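Histone-lysine N-methyltransferase family member SUVH9 (Arabidopsis thaliana, PDB 4NJ5) acts in gene and transposon silencing without methyltransferase activity of its own, and may bind methylated DNA and recruit RNA polymerase V to chromatin. Local coordinates at residues 315-320 and 336-341; 470-475 and 487-492. All blocks are in the same frame, centred on the assembly; numbering follows the deposited sequence.

Interaction 1 (315-320 and 336-341). With ZN (zinc ion), chain B; ZN (zinc ion), chain C.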
ATOM      1  N   GLU A 315      -5.921 -22.286 -14.416  1.00 23.17           N
ATOM      2  CA  GLU A 315      -5.611 -22.523 -13.009  1.00 29.80           C
ATOM      3  C   GLU A 315      -4.625 -23.681 -12.865  1.00 29.43           C
ATOM      4  O   GLU A 315      -3.701 -23.627 -12.061  1.00 23.82           O
ATOM      5  CB  GLU A 315      -6.880 -22.790 -12.197  1.00 29.13           C
ATOM      6  CG  GLU A 315      -6.594 -23.129 -10.743  1.00 28.43           C
ATOM      7  CD  GLU A 315      -7.826 -23.091  -9.862  1.00 32.09           C
ATOM      8  OE1 GLU A 315      -8.051 -22.055  -9.199  1.00 32.52           O
ATOM      9  OE2 GLU A 315      -8.563 -24.100  -9.820  1.00 32.81           O
ATOM     10  N   ALA A 316      -4.834 -24.724 -13.661  1.00 24.80           N
ATOM     11  CA  ALA A 316      -3.933 -25.871 -13.673  1.00 25.73           C
ATOM     12  C   ALA A 316      -2.531 -25.432 -14.095  1.00 27.52           C
ATOM     13  O   ALA A 316      -1.532 -25.947 -13.580  1.00 31.51           O
ATOM     14  CB  ALA A 316      -4.452 -26.949 -14.601  1.00 27.09           C
ATOM     15  N   LYS A 317      -2.457 -24.488 -15.035  1.00 29.42           N
ATOM     16  CA  LYS A 317      -1.175 -23.955 -15.497  1.00 30.07           C
ATOM     17  C   LYS A 317      -0.462 -23.211 -14.372  1.00 28.97           C
ATOM     18  O   LYS A 317       0.764 -23.129 -14.351  1.00 27.44           O
ATOM     19  CB  LYS A 317      -1.371 -23.027 -16.708  1.00 30.29           C
ATOM     20  CG  LYS A 317      -2.030 -23.680 -17.916  1.00 30.15           C
ATOM     21  CD  LYS A 317      -2.264 -22.677 -19.059  1.00 31.18           C
ATOM     22  CE  LYS A 317      -0.961 -22.304 -19.753  1.00 31.94           C
ATOM     23  NZ  LYS A 317      -1.044 -20.985 -20.438  1.00 32.22           N
ATOM     24  N   ASN A 318      -1.250 -22.676 -13.443  1.00 22.52           N
ATOM     25  CA  ASN A 318      -0.728 -21.940 -12.296  1.00 21.76           C
ATOM     26  C   ASN A 318      -0.698 -22.790 -11.026  1.00 22.41           C
ATOM     27  O   ASN A 318      -0.981 -22.303  -9.932  1.00 22.00           O
ATOM     28  CB  ASN A 318      -1.541 -20.659 -12.069  1.00 20.76           C
ATOM     29  CG  ASN A 318      -1.336 -19.629 -13.176  1.00 25.18           C
ATOM     30  OD1 ASN A 318      -0.394 -18.837 -13.135  1.00 23.88           O
ATOM     31  ND2 ASN A 318      -2.223 -19.634 -14.166  1.00 23.50           N
ATOM     32  N   SER A 319      -0.374 -24.070 -11.190  1.00 23.58           N
ATOM     33  CA  SER A 319      -0.209 -24.998 -10.068  1.00 28.52           C
ATOM     34  C   SER A 319      -1.444 -25.116  -9.183  1.00 28.84           C
ATOM     35  O   SER A 319      -1.333 -25.362  -7.981  1.00 32.96           O
ATOM     36  CB  SER A 319       1.006 -24.617  -9.216  1.00 28.97           C
ATOM     37  OG  SER A 319       2.205 -24.733  -9.963  1.00 34.22           O
ATOM     38  N   GLY A 320      -2.616 -24.933  -9.779  1.00 28.33           N
ATOM     39  CA  GLY A 320      -3.864 -25.084  -9.056  1.00 24.68           C
ATOM     40  C   GLY A 320      -4.373 -23.817  -8.392  1.00 26.68           C
ATOM     41  O   GLY A 320      -5.389 -23.845  -7.704  1.00 23.84           O
ATOM     42  N   LEU A 336       6.340 -18.268 -11.501  1.00 20.18           N
ATOM     43  CA  LEU A 336       5.864 -17.929 -12.833  1.00 20.91           C
ATOM     44  C   LEU A 336       4.347 -17.783 -12.842  1.00 20.20           C
ATOM     45  O   LEU A 336       3.624 -18.663 -12.375  1.00 22.66           O
ATOM     46  CB  LEU A 336       6.292 -19.000 -13.840  1.00 20.78           C
ATOM     47  CG  LEU A 336       5.938 -18.762 -15.308  1.00 20.70           C
ATOM     48  CD1 LEU A 336       6.613 -17.499 -15.829  1.00 20.15           C
ATOM     49  CD2 LEU A 336       6.334 -19.968 -16.138  1.00 21.86           C
ATOM     50  N   ILE A 337       3.871 -16.666 -13.374  1.00 18.58           N
ATOM     51  CA  ILE A 337       2.439 -16.441 -13.493  1.00 18.25           C
ATOM     52  C   ILE A 337       1.981 -16.584 -14.943  1.00 21.22           C
ATOM     53  O   ILE A 337       2.507 -15.921 -15.842  1.00 23.28           O
ATOM     54  CB  ILE A 337       2.037 -15.052 -12.964  1.00 17.41           C
ATOM     55  CG1 ILE A 337       2.465 -14.894 -11.501  1.00 17.25           C
ATOM     56  CG2 ILE A 337       0.538 -14.844 -13.117  1.00 17.27           C
ATOM     57  CD1 ILE A 337       2.142 -13.538 -10.907  1.00 16.57           C
ATOM     58  N   HIS A 338       1.008 -17.464 -15.164  1.00 19.28           N
ATOM     59  CA  HIS A 338       0.390 -17.611 -16.478  1.00 19.51           C
ATOM     60  C   HIS A 338      -0.943 -16.870 -16.512  1.00 19.19           C
ATOM     61  O   HIS A 338      -1.950 -17.358 -15.992  1.00 19.42           O
ATOM     62  CB  HIS A 338       0.164 -19.088 -16.816  1.00 20.56           C
ATOM     63  CG  HIS A 338       1.420 -19.902 -16.872  1.00 25.76           C
ATOM     64  ND1 HIS A 338       2.127 -20.100 -18.037  1.00 26.24           N
ATOM     65  CD2 HIS A 338       2.087 -20.578 -15.906  1.00 24.91           C
ATOM     66  CE1 HIS A 338       3.182 -20.859 -17.788  1.00 27.32           C
ATOM     67  NE2 HIS A 338       3.179 -21.164 -16.504  1.00 27.48           N
ATOM     68  N   GLU A 339      -0.944 -15.684 -17.112  1.00 18.78           N
ATOM     69  CA  GLU A 339      -2.183 -14.938 -17.300  1.00 18.70           C
ATOM     70  C   GLU A 339      -2.909 -15.459 -18.529  1.00 19.62           C
ATOM     71  O   GLU A 339      -2.307 -16.100 -19.386  1.00 20.19           O
ATOM     72  CB  GLU A 339      -1.910 -13.436 -17.435  1.00 18.10           C
ATOM     73  CG  GLU A 339      -1.601 -12.751 -16.113  1.00 23.90           C
ATOM     74  CD  GLU A 339      -1.460 -11.243 -16.237  1.00 21.48           C
ATOM     75  OE1 GLU A 339      -1.802 -10.686 -17.305  1.00 17.22           O
ATOM     76  OE2 GLU A 339      -1.008 -10.618 -15.255  1.00 19.51           O
ATOM     77  N   CYS A 340      -4.207 -15.193 -18.612  1.00 26.55           N
ATOM     78  CA  CYS A 340      -4.969 -15.564 -19.794  1.00 23.54           C
ATOM     79  C   CYS A 340      -4.531 -14.726 -20.985  1.00 25.02           C
ATOM     80  O   CYS A 340      -4.173 -13.560 -20.836  1.00 20.47           O
ATOM     81  CB  CYS A 340      -6.460 -15.386 -19.545  1.00 21.30           C
ATOM     82  SG  CYS A 340      -7.085 -16.414 -18.210  1.00 23.58           S
ATOM     83  N   GLY A 341      -4.555 -15.332 -22.168  1.00 34.01           N
ATOM     84  CA  GLY A 341      -4.188 -14.638 -23.389  1.00 35.18           C
ATOM     85  C   GLY A 341      -5.274 -14.712 -24.446  1.00 36.78           C
ATOM     86  O   GLY A 341      -6.435 -14.991 -24.137  1.00 24.22           O
TER
HETATM   87 ZN    ZN B 801      -7.302 -18.466 -19.366  1.00 32.13          ZN
HETATM   88 ZN    ZN C 802      -9.368 -15.915 -17.658  0.90 28.62          ZN
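Two hydrogen bonds between the side-chain amide of Asn318 and the backbone N-H and C=O of His338 carry the contact. OD1 of Asn318 accepts the backbone N-H of His338 at 2.8 Å, with the donor tilted slightly from the carbonyl plane. ND2 of Asn318 donates an N-H to His338 O at 2.9 Å; this acceptor lies close to the amide plane, and the donor comes in on a lone pair of the carbonyl. ND2 has a second acceptor in Cys314 O, within the helix that ends here. With chi2 at -86°, the amide is turned so that both its ends face the strand, and the three bonds together would hold it against flipping.

Packing is provided by the His338 side chain. Its ring and the Asn318 amide are steeply inclined, 71° between planes, with OD1 at the ring edge. Lys317 O approaches CD2 of His338 obliquely at 3.3 Å, while the lysine side chain crosses the imidazole at about a right angle. Lys317 NZ stays 4.1 Å from His338 ND1, which is buried without a polar partner; the nearby ammonium would probably disfavour a second proton on the ring.

Within 315-320, a Schellman motif closes the helix: Gly320 N bonds to Glu315 O at 2.8 Å, and Ser319 N bonds weakly to Ala316 O. Ser319, with positive phi, is the C-prime residue, and the backbone angles of Gly320 call for glycine.

Metal coordination occupies the far end of 336-341, where Cys340 SG bridges two zinc ions at 2.4 Å each. Cys302, Cys314 and Cys344 complete one site, Cys308, Cys346 and Cys350 the other. The C-terminal end of the short helix that carries Cys314 is thus tied to the strand leading into Cys340, both cysteines being ligands of the triangular three-zinc, nine-cysteine cluster of the pre-SET domain.

Interaction 2 (470-475 and 487-492); sequences IVQFVL and MLFAAE
The Phe489 ring meets Gln472 through its CE1 corner, 3.6 Å from Gln472 CB, an approach that is oblique to the ring. At the ring edge, near its plane, lies Ile470 O. The Gln472 amide is almost perpendicular to the phenyl plane, 81° apart, and leads off from it: a bend at chi2 (-76°) folds the chain back over its own strand. NE2 then reaches Val471 O at 2.8 Å by a nearly straight bond, while OE1 accepts Lys334 N. A leucine in its place would probably leave the Lys334 N-H and Val471 O without these mates and free the loop at Lys334 to shift.

The two segments are the strands of a beta hairpin in the SET domain, the central pair of a mixed sheet flanked by strands 337-338 and 386-389. Their directions are 140° apart, an antiparallel pairing with marked twist. Ile470 with Phe489 and Gln472 with Met487 are hydrogen-bonded pairs, each joined by two backbone bonds of 2.9 Å between N and O; Val471 with Leu488, between them, is a non-hydrogen-bonded pair. There Leu488 CA-H also points at Ile470 O.

On the face bearing Phe489, Ile470 directs CG1 between its backbone N and carbonyl carbon, over Phe489 CB, and CG2 against the methyl of Ala491. Val471 CG2 and Leu488 CD2 run side by side on the other face, 3.6 Å apart. Back on the Phe489 face, Met487 CG rests on Val474 CB at 3.7 Å, the two side chains crossing at about a right angle.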
ATOM      1  N   ILE A 470       8.076  -6.045  -5.008  1.00 18.87           N
ATOM      2  CA  ILE A 470       8.532  -7.377  -5.384  1.00 20.22           C
ATOM      3  C   ILE A 470       8.391  -7.625  -6.876  1.00 18.61           C
ATOM      4  O   ILE A 470       7.659  -6.918  -7.582  1.00 16.18           O
ATOM      5  CB  ILE A 470       7.776  -8.493  -4.635  1.00 26.78           C
ATOM      6  CG1 ILE A 470       6.299  -8.494  -5.033  1.00 27.25           C
ATOM      7  CG2 ILE A 470       7.957  -8.352  -3.128  1.00 26.37           C
ATOM      8  CD1 ILE A 470       5.546  -9.722  -4.573  1.00 30.25           C
ATOM      9  N   VAL A 471       9.091  -8.655  -7.338  1.00 20.74           N
ATOM     10  CA  VAL A 471       9.108  -9.024  -8.744  1.00 19.94           C
ATOM     11  C   VAL A 471       8.371 -10.346  -8.960  1.00 19.02           C
ATOM     12  O   VAL A 471       8.489 -11.270  -8.152  1.00 18.83           O
ATOM     13  CB  VAL A 471      10.563  -9.158  -9.245  1.00 30.53           C
ATOM     14  CG1 VAL A 471      10.604  -9.683 -10.673  1.00 33.33           C
ATOM     15  CG2 VAL A 471      11.285  -7.823  -9.138  1.00 28.35           C
ATOM     16  N   GLN A 472       7.597 -10.418 -10.041  1.00 17.23           N
ATOM     17  CA  GLN A 472       6.990 -11.669 -10.484  1.00 17.33           C
ATOM     18  C   GLN A 472       7.200 -11.846 -11.983  1.00 22.88           C
ATOM     19  O   GLN A 472       7.057 -10.895 -12.755  1.00 27.10           O
ATOM     20  CB  GLN A 472       5.491 -11.690 -10.173  1.00 16.45           C
ATOM     21  CG  GLN A 472       5.143 -11.713  -8.688  1.00 19.62           C
ATOM     22  CD  GLN A 472       5.363 -13.072  -8.046  1.00 19.87           C
ATOM     23  OE1 GLN A 472       4.437 -13.882  -7.942  1.00 20.33           O
ATOM     24  NE2 GLN A 472       6.594 -13.325  -7.604  1.00 19.64           N
ATOM     25  N   PHE A 473       7.537 -13.063 -12.396  1.00 20.54           N
ATOM     26  CA  PHE A 473       7.656 -13.367 -13.817  1.00 22.62           C
ATOM     27  C   PHE A 473       6.303 -13.793 -14.392  1.00 23.96           C
ATOM     28  O   PHE A 473       5.683 -14.746 -13.913  1.00 20.24           O
ATOM     29  CB  PHE A 473       8.731 -14.432 -14.066  1.00 24.73           C
ATOM     30  CG  PHE A 473      10.125 -13.979 -13.715  1.00 28.39           C
ATOM     31  CD1 PHE A 473      10.707 -12.907 -14.375  1.00 30.58           C
ATOM     32  CD2 PHE A 473      10.854 -14.627 -12.729  1.00 31.89           C
ATOM     33  CE1 PHE A 473      11.990 -12.483 -14.053  1.00 33.81           C
ATOM     34  CE2 PHE A 473      12.139 -14.210 -12.405  1.00 35.13           C
ATOM     35  CZ  PHE A 473      12.706 -13.136 -13.067  1.00 33.65           C
ATOM     36  N   VAL A 474       5.872 -13.081 -15.421  1.00 21.65           N
ATOM     37  CA  VAL A 474       4.591 -13.244 -16.017  1.00 20.11           C
ATOM     38  C   VAL A 474       4.580 -13.503 -17.511  1.00 27.46           C
ATOM     39  O   VAL A 474       5.296 -12.934 -18.262  1.00 29.11           O
ATOM     40  CB  VAL A 474       3.682 -12.072 -15.691  1.00 17.97           C
ATOM     41  CG1 VAL A 474       2.383 -12.172 -16.417  1.00 16.97           C
ATOM     42  CG2 VAL A 474       3.464 -11.979 -14.219  1.00 16.62           C
ATOM     43  N   LEU A 475       3.698 -14.390 -17.911  1.00 29.32           N
ATOM     44  CA  LEU A 475       3.434 -14.628 -19.289  1.00 28.86           C
ATOM     45  C   LEU A 475       2.031 -14.238 -19.625  1.00 31.69           C
ATOM     46  O   LEU A 475       1.105 -14.570 -18.929  1.00 33.90           O
ATOM     47  CB  LEU A 475       3.650 -16.077 -19.608  1.00 19.94           C
ATOM     48  CG  LEU A 475       5.065 -16.547 -19.610  1.00 22.12           C
ATOM     49  CD1 LEU A 475       5.066 -18.042 -19.634  1.00 21.67           C
ATOM     50  CD2 LEU A 475       5.824 -15.976 -20.783  1.00 22.44           C
ATOM     51  N   MET A 487       7.254  -8.250 -13.967  1.00 17.15           N
ATOM     52  CA  MET A 487       6.166  -7.414 -13.473  1.00 16.86           C
ATOM     53  C   MET A 487       6.365  -7.054 -12.005  1.00 16.17           C
ATOM     54  O   MET A 487       6.713  -7.906 -11.190  1.00 18.18           O
ATOM     55  CB  MET A 487       4.821  -8.114 -13.671  1.00 19.18           C
ATOM     56  CG  MET A 487       4.514  -8.464 -15.119  1.00 16.22           C
ATOM     57  SD  MET A 487       4.360  -7.002 -16.156  1.00 22.81           S
ATOM     58  CE  MET A 487       3.719  -7.711 -17.674  1.00 16.43           C
ATOM     59  N   LEU A 488       6.139  -5.789 -11.675  1.00 15.31           N
ATOM     60  CA  LEU A 488       6.394  -5.303 -10.325  1.00 15.32           C
ATOM     61  C   LEU A 488       5.112  -5.138  -9.529  1.00 15.05           C
ATOM     62  O   LEU A 488       4.099  -4.670 -10.047  1.00 14.85           O
ATOM     63  CB  LEU A 488       7.159  -3.983 -10.370  1.00 15.50           C
ATOM     64  CG  LEU A 488       8.457  -4.046 -11.173  1.00 15.91           C
ATOM     65  CD1 LEU A 488       9.106  -2.681 -11.234  1.00 18.01           C
ATOM     66  CD2 LEU A 488       9.409  -5.070 -10.569  1.00 16.32           C
ATOM     67  N   PHE A 489       5.167  -5.530  -8.260  1.00 20.24           N
ATOM     68  CA  PHE A 489       4.009  -5.437  -7.386  1.00 18.51           C
ATOM     69  C   PHE A 489       4.382  -4.737  -6.090  1.00 21.12           C
ATOM     70  O   PHE A 489       5.477  -4.932  -5.566  1.00 21.71           O
ATOM     71  CB  PHE A 489       3.469  -6.831  -7.062  1.00 17.51           C
ATOM     72  CG  PHE A 489       2.911  -7.566  -8.250  1.00 17.67           C
ATOM     73  CD1 PHE A 489       3.754  -8.169  -9.173  1.00 15.16           C
ATOM     74  CD2 PHE A 489       1.542  -7.674  -8.430  1.00 17.17           C
ATOM     75  CE1 PHE A 489       3.243  -8.851 -10.260  1.00 15.19           C
ATOM     76  CE2 PHE A 489       1.021  -8.359  -9.521  1.00 17.97           C
ATOM     77  CZ  PHE A 489       1.874  -8.948 -10.436  1.00 15.09           C
ATOM     78  N   ALA A 490       3.465  -3.927  -5.570  1.00 19.23           N
ATOM     79  CA  ALA A 490       3.642  -3.329  -4.257  1.00 15.65           C
ATOM     80  C   ALA A 490       3.636  -4.432  -3.208  1.00 17.90           C
ATOM     81  O   ALA A 490       2.753  -5.285  -3.201  1.00 19.55           O
ATOM     82  CB  ALA A 490       2.542  -2.322  -3.978  1.00 15.64           C
ATOM     83  N   ALA A 491       4.627  -4.418  -2.327  1.00 16.53           N
ATOM     84  CA  ALA A 491       4.741  -5.453  -1.307  1.00 23.03           C
ATOM     85  C   ALA A 491       3.977  -5.096  -0.033  1.00 22.94           C
ATOM     86  O   ALA A 491       3.695  -5.964   0.794  1.00 21.83           O
ATOM     87  CB  ALA A 491       6.204  -5.732  -0.996  1.00 17.71           C
ATOM     88  N   GLU A 492       3.645  -3.818   0.124  1.00 17.41           N
ATOM     89  CA  GLU A 492       2.885  -3.369   1.286  1.00 21.36           C
ATOM     90  C   GLU A 492       2.007  -2.174   0.931  1.00 17.60           C
ATOM     91  O   GLU A 492       1.990  -1.725  -0.216  1.00 17.31           O
ATOM     92  CB  GLU A 492       3.827  -3.015   2.442  1.00 18.79           C
ATOM     93  CG  GLU A 492       4.859  -1.958   2.095  1.00 18.90           C
ATOM     94  CD  GLU A 492       5.849  -1.709   3.218  1.00 19.98           C
ATOM     95  OE1 GLU A 492       5.629  -2.219   4.339  1.00 20.68           O
ATOM     96  OE2 GLU A 492       6.851  -1.002   2.978  1.00 20.25           O
TER

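Interaction 1 precedes interaction 2 along the chain, and their centres lie about 15 Å apart. They meet in one sheet, ordered 337-338, 469-475, 485-490, 386-389: the short pre-SET strand of interaction 1 runs parallel to the first hairpin strand of interaction 2. Ile337 N to Phe473 O (2.7 Å) and Leu475 N to Ile337 O (2.8 Å) are probable hydrogen bonds across that seam, and Ile337 CB packs on Val474 CG2. The zinc-binding pre-SET region is thereby continuous with the SET-domain sheet, a backbone link consistent with the zinc cluster and the hairpin being held in a fixed relation.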